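Local atomic coordinates of hydrazine synthase subunit alpha (Candidatus Kuenenia stuttgartiensis, PDB entry 5C2V), a protein that catalyses, as part of the hydrazine synthase complex, the condensation of hydroxylamine with ammonia to yield hydrazine, and carries two c-type hemes. Residues V3-P8 / K12-D17; G20-V25 / I291-R296. One frame throughout, in Å; residues are numbered along the deposited sequence.

Contact 1: residues V3-P8 / K12-D17; sequences VMTGGP and KALWTD
The carboxylate of Asp17 receives the backbone N-H groups of Val3 and Met4. The stronger bond runs from Val3 N to Asp17 OD2, 2.8 Å long, 152° at the hydrogen and nearly in line with the acceptor's C-O bond. Met4 N is shared between both oxygens, weakly in each case: 3.1 Å from Met4 N to Asp17 OD2 and 3.3 Å from Met4 N to Asp17 OD1. With CG anti to the backbone N (chi1 177°), the Asp17 carboxylate extends to these two amides, while OD1 also makes weak hydrogen bonds to Ser19 OG and Gly20 N, an N-cap on the following helix.

Between the backbones, Gly7 CA approaches Lys12 O at 3.2 Å as a CA-H...O contact.

The other contacts are packing. Thr5 OG1 lies 3.8 Å from Asp17 CB, the two side chains running past each other in opposite directions, and Leu14 CB is 3.7 Å from Gly6 O. Pro8 CD stands 4.4 Å from Leu14 CD1. Leu14 to Asp17 form a type I turn, closed by a hydrogen bond from Asp17 N to Leu14 O, with Asp17 as its last residue.

This N-terminal loop sits at a subunit interface: Met4 O hydrogen-bonds Arg277 of the beta subunit, and Pro8 packs on Glu16 of the gamma subunit. Segment 12-17 runs into helix 18-25, and Val3 packs against Ser19 and Lys23 of that helix.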
loop_
_atom_site.group_PDB
_atom_site.type_symbol
_atom_site.label_atom_id
_atom_site.label_comp_id
_atom_site.label_asym_id
_atom_site.label_seq_id
_atom_site.Cartn_x
_atom_site.Cartn_y
_atom_site.Cartn_z
ATOM N N VAL D 3 2.593 -22.841 33.027
ATOM C CA VAL D 3 2.712 -21.799 32.013
ATOM C C VAL D 3 1.474 -20.908 31.974
ATOM O O VAL D 3 1.519 -19.749 32.387
ATOM C CB VAL D 3 2.948 -22.397 30.610
ATOM C CG1 VAL D 3 3.031 -21.292 29.569
ATOM C CG2 VAL D 3 4.216 -23.236 30.598
ATOM N N MET D 4 0.369 -21.453 31.475
ATOM C CA MET D 4 -0.870 -20.694 31.351
ATOM C C MET D 4 -1.505 -20.457 32.716
ATOM O O MET D 4 -1.872 -19.332 33.056
ATOM C CB MET D 4 -1.851 -21.422 30.427
ATOM C CG MET D 4 -3.113 -20.638 30.105
ATOM S SD MET D 4 -4.166 -21.502 28.923
ATOM C CE MET D 4 -5.484 -20.312 28.699
ATOM N N THR D 5 -1.628 -21.526 33.498
ATOM C CA THR D 5 -2.205 -21.442 34.835
ATOM C C THR D 5 -1.202 -21.880 35.894
ATOM O O THR D 5 -0.058 -22.206 35.582
ATOM C CB THR D 5 -3.469 -22.312 34.963
ATOM O OG1 THR D 5 -3.115 -23.695 34.839
ATOM C CG2 THR D 5 -4.475 -21.955 33.885
ATOM N N GLY D 6 -1.641 -21.888 37.148
ATOM C CA GLY D 6 -0.818 -22.370 38.241
ATOM C C GLY D 6 -1.035 -23.853 38.472
ATOM O O GLY D 6 -2.038 -24.415 38.031
ATOM N N GLY D 7 -0.090 -24.492 39.154
ATOM C CA GLY D 7 -0.187 -25.913 39.432
ATOM C C GLY D 7 -0.540 -26.234 40.872
ATOM O O GLY D 7 -0.633 -25.335 41.710
ATOM N N PRO D 8 -0.740 -27.527 41.169
ATOM C CA PRO D 8 -1.023 -28.007 42.526
ATOM C C PRO D 8 0.180 -27.839 43.451
ATOM O O PRO D 8 0.018 -27.615 44.650
ATOM C CB PRO D 8 -1.350 -29.488 42.314
ATOM C CG PRO D 8 -0.641 -29.852 41.058
ATOM C CD PRO D 8 -0.703 -28.629 40.191
ATOM N N LYS D 12 5.233 -27.311 39.460
ATOM C CA LYS D 12 4.500 -28.309 38.683
ATOM C C LYS D 12 3.265 -27.686 38.035
ATOM O O LYS D 12 2.784 -26.646 38.480
ATOM C CB LYS D 12 4.097 -29.495 39.564
ATOM C CG LYS D 12 5.270 -30.207 40.227
ATOM C CD LYS D 12 6.265 -30.735 39.203
ATOM C CE LYS D 12 5.726 -31.961 38.481
ATOM N NZ LYS D 12 6.742 -32.563 37.574
ATOM N N ALA D 13 2.757 -28.326 36.985
ATOM C CA ALA D 13 1.670 -27.750 36.197
ATOM C C ALA D 13 0.378 -28.560 36.280
ATOM O O ALA D 13 0.399 -29.766 36.525
ATOM C CB ALA D 13 2.099 -27.610 34.744
ATOM N N LEU D 14 -0.745 -27.879 36.072
ATOM C CA LEU D 14 -2.053 -28.522 36.055
ATOM C C LEU D 14 -2.265 -29.237 34.723
ATOM O O LEU D 14 -1.678 -28.855 33.710
ATOM C CB LEU D 14 -3.160 -27.492 36.296
ATOM C CG LEU D 14 -4.544 -28.015 36.687
ATOM C CD1 LEU D 14 -4.470 -28.789 37.994
ATOM C CD2 LEU D 14 -5.538 -26.869 36.800
ATOM N N TRP D 15 -3.102 -30.270 34.723
ATOM C CA TRP D 15 -3.322 -31.070 33.521
ATOM C C TRP D 15 -4.125 -30.318 32.460
ATOM O O TRP D 15 -4.218 -30.761 31.316
ATOM C CB TRP D 15 -4.023 -32.387 33.872
ATOM C CG TRP D 15 -5.339 -32.225 34.576
ATOM C CD1 TRP D 15 -5.555 -32.231 35.923
ATOM C CD2 TRP D 15 -6.625 -32.046 33.965
ATOM N NE1 TRP D 15 -6.892 -32.063 36.189
ATOM C CE2 TRP D 15 -7.570 -31.947 35.005
ATOM C CE3 TRP D 15 -7.066 -31.957 32.641
ATOM C CZ2 TRP D 15 -8.931 -31.763 34.762
ATOM C CZ3 TRP D 15 -8.417 -31.775 32.403
ATOM C CH2 TRP D 15 -9.332 -31.681 33.458
ATOM N N THR D 16 -4.708 -29.187 32.844
ATOM C CA THR D 16 -5.451 -28.356 31.904
ATOM C C THR D 16 -4.528 -27.426 31.125
ATOM O O THR D 16 -4.912 -26.878 30.093
ATOM C CB THR D 16 -6.517 -27.507 32.613
ATOM O OG1 THR D 16 -5.889 -26.685 33.605
ATOM C CG2 THR D 16 -7.551 -28.398 33.278
ATOM N N ASP D 17 -3.307 -27.251 31.620
ATOM C CA ASP D 17 -2.350 -26.372 30.964
ATOM C C ASP D 17 -1.505 -27.191 29.998
ATOM O O ASP D 17 -0.649 -27.968 30.412
ATOM C CB ASP D 17 -1.475 -25.667 32.005
ATOM C CG ASP D 17 -0.409 -24.784 31.382
ATOM O OD1 ASP D 17 -0.572 -24.372 30.214
ATOM O OD2 ASP D 17 0.592 -24.491 32.071
#

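Contact 2: residues G20-V25 / I291-R296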
loop_
_atom_site.group_PDB
_atom_site.type_symbol
_atom_site.label_atom_id
_atom_site.label_comp_id
_atom_site.label_asym_id
_atom_site.label_seq_id
_atom_site.Cartn_x
_atom_site.Cartn_y
_atom_site.Cartn_z
ATOM N N GLY D 20 2.173 -26.220 29.657
ATOM C CA GLY D 20 2.777 -26.540 30.936
ATOM C C GLY D 20 3.066 -28.021 31.084
ATOM O O GLY D 20 4.134 -28.408 31.558
ATOM N N MET D 21 2.112 -28.851 30.673
ATOM C CA MET D 21 2.274 -30.299 30.752
ATOM C C MET D 21 3.308 -30.795 29.750
ATOM O O MET D 21 4.054 -31.731 30.032
ATOM C CB MET D 21 0.938 -31.009 30.513
ATOM C CG MET D 21 -0.111 -30.759 31.585
ATOM S SD MET D 21 0.309 -31.471 33.186
ATOM C CE MET D 21 0.171 -33.220 32.826
ATOM N N SER D 22 3.348 -30.161 28.583
ATOM C CA SER D 22 4.252 -30.568 27.512
ATOM C C SER D 22 5.721 -30.465 27.920
ATOM O O SER D 22 6.569 -31.182 27.391
ATOM C CB SER D 22 4.001 -29.729 26.257
ATOM O OG SER D 22 2.698 -29.951 25.745
ATOM N N LYS D 23 6.018 -29.575 28.862
ATOM C CA LYS D 23 7.389 -29.389 29.323
ATOM C C LYS D 23 7.844 -30.574 30.177
ATOM O O LYS D 23 9.005 -30.981 30.120
ATOM C CB LYS D 23 7.512 -28.081 30.111
ATOM C CG LYS D 23 7.148 -26.842 29.301
ATOM C CD LYS D 23 7.281 -25.566 30.118
ATOM C CE LYS D 23 8.734 -25.140 30.255
ATOM N NZ LYS D 23 9.319 -24.748 28.942
ATOM N N GLU D 24 6.923 -31.115 30.969
ATOM C CA GLU D 24 7.195 -32.272 31.821
ATOM C C GLU D 24 7.114 -33.607 31.080
ATOM O O GLU D 24 7.917 -34.511 31.318
ATOM C CB GLU D 24 6.226 -32.290 33.007
ATOM C CG GLU D 24 6.322 -31.063 33.899
ATOM C CD GLU D 24 5.101 -30.872 34.784
ATOM O OE1 GLU D 24 4.058 -31.504 34.517
ATOM O OE2 GLU D 24 5.188 -30.082 35.748
ATOM N N VAL D 25 6.134 -33.730 30.191
ATOM C CA VAL D 25 5.828 -35.010 29.558
ATOM C C VAL D 25 6.758 -35.300 28.382
ATOM O O VAL D 25 6.782 -36.415 27.858
ATOM C CB VAL D 25 4.361 -35.052 29.076
ATOM C CG1 VAL D 25 4.215 -34.327 27.746
ATOM C CG2 VAL D 25 3.869 -36.491 28.966
ATOM N N ILE D 291 3.830 -23.291 17.330
ATOM C CA ILE D 291 3.706 -22.473 18.533
ATOM C C ILE D 291 4.674 -22.903 19.634
ATOM O O ILE D 291 4.798 -24.090 19.935
ATOM C CB ILE D 291 2.265 -22.512 19.081
ATOM C CG1 ILE D 291 1.265 -22.221 17.960
ATOM C CG2 ILE D 291 2.098 -21.523 20.226
ATOM C CD1 ILE D 291 -0.176 -22.204 18.410
ATOM N N THR D 292 5.357 -21.928 20.230
ATOM C CA THR D 292 6.300 -22.194 21.312
ATOM C C THR D 292 5.574 -22.468 22.623
ATOM O O THR D 292 4.494 -21.938 22.871
ATOM C CB THR D 292 7.271 -21.021 21.523
ATOM O OG1 THR D 292 6.533 -19.850 21.895
ATOM C CG2 THR D 292 8.053 -20.742 20.252
ATOM N N PHE D 293 6.169 -23.318 23.451
ATOM C CA PHE D 293 5.573 -23.693 24.727
ATOM C C PHE D 293 5.850 -22.700 25.858
ATOM O O PHE D 293 4.962 -22.406 26.657
ATOM C CB PHE D 293 6.046 -25.095 25.108
ATOM C CG PHE D 293 5.707 -26.136 24.080
ATOM C CD1 PHE D 293 4.475 -26.768 24.098
ATOM C CD2 PHE D 293 6.605 -26.457 23.075
ATOM C CE1 PHE D 293 4.153 -27.716 23.145
ATOM C CE2 PHE D 293 6.288 -27.404 22.119
ATOM C CZ PHE D 293 5.061 -28.034 22.154
ATOM N N GLY D 294 7.079 -22.195 25.935
ATOM C CA GLY D 294 7.454 -21.306 27.022
ATOM C C GLY D 294 6.806 -19.932 27.037
ATOM O O GLY D 294 6.120 -19.579 27.996
ATOM N N ASP D 295 7.016 -19.153 25.980
ATOM C CA ASP D 295 6.436 -17.813 25.898
ATOM C C ASP D 295 5.168 -17.774 25.047
ATOM O O ASP D 295 4.582 -16.709 24.850
ATOM C CB ASP D 295 7.463 -16.810 25.360
ATOM C CG ASP D 295 8.320 -17.381 24.250
ATOM O OD1 ASP D 295 7.838 -18.268 23.514
ATOM O OD2 ASP D 295 9.482 -16.940 24.114
ATOM N N ARG D 296 4.763 -18.937 24.544
ATOM C CA ARG D 296 3.562 -19.066 23.717
ATOM C C ARG D 296 3.582 -18.133 22.511
ATOM O O ARG D 296 2.752 -17.232 22.397
ATOM C CB ARG D 296 2.307 -18.809 24.554
ATOM C CG ARG D 296 1.775 -20.035 25.270
ATOM C CD ARG D 296 0.712 -19.656 26.286
ATOM N NE ARG D 296 -0.225 -20.747 26.532
ATOM C CZ ARG D 296 -1.465 -20.785 26.055
ATOM N NH1 ARG D 296 -1.920 -19.787 25.311
ATOM N NH2 ARG D 296 -2.252 -21.817 26.325
#
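Ser22 and Phe293 make the main touch between helix 18-25 and the loop that joins strands 285-291 and 297-303 of a propeller blade. Ser22 CB meets the CD1-CE1 bond of the phenyl ring obliquely, 3.7 Å from Phe293 CD1, and CE1 of the same ring is equally near. Phe293 for its part points toward the helix. Ser22 OG also lies 3.7 Å from Phe293 CE1, but its hydrogen bond goes to Tyr18 O, one turn back in the same helix; chi1 of -64° sets OG beside its own backbone N, where that carbonyl can be met.

Lys23 follows. Its chain bends twice beyond CG, with chi3 at 77° and chi4 near 66°, and brings the ammonium to the loop, where Lys23 NZ stands 4.4 Å from Gly294 CA. The charge is held elsewhere, by a salt bridge to Asp346 and a hydrogen bond to Pro344 O, both in the loop between strands 336-342 and 348-353.

Across the segments themselves there is no hydrogen bond or salt bridge. The pairing of helix and loop therefore rests on unspecific van der Waals packing against an aromatic ring, whereas the directional polar bonds of Ser22 and Lys23 tie this face of the helix to its own first turn and, through the lysine, to the 344-346 loop of the propeller.

The two contacts are in series along the chain and share the N-terminal helix: Asp17 of contact 1 caps the helix whose Ser22 and Lys23 make contact 2. Both are partly buried and far from the hemes and metal sites. Contact 1 is local and polar, with one firm and two weak hydrogen bonds to backbone N-H groups at the interface with the beta and gamma subunits. Contact 2 is long-range and chiefly nonpolar, seats the helix on the propeller, and is touched by no other subunit. Their centres are 11 Å apart, and they meet directly: Glu24 OE2 probably accepts a hydrogen bond from Ala13 N, and Met4 packs on Arg296.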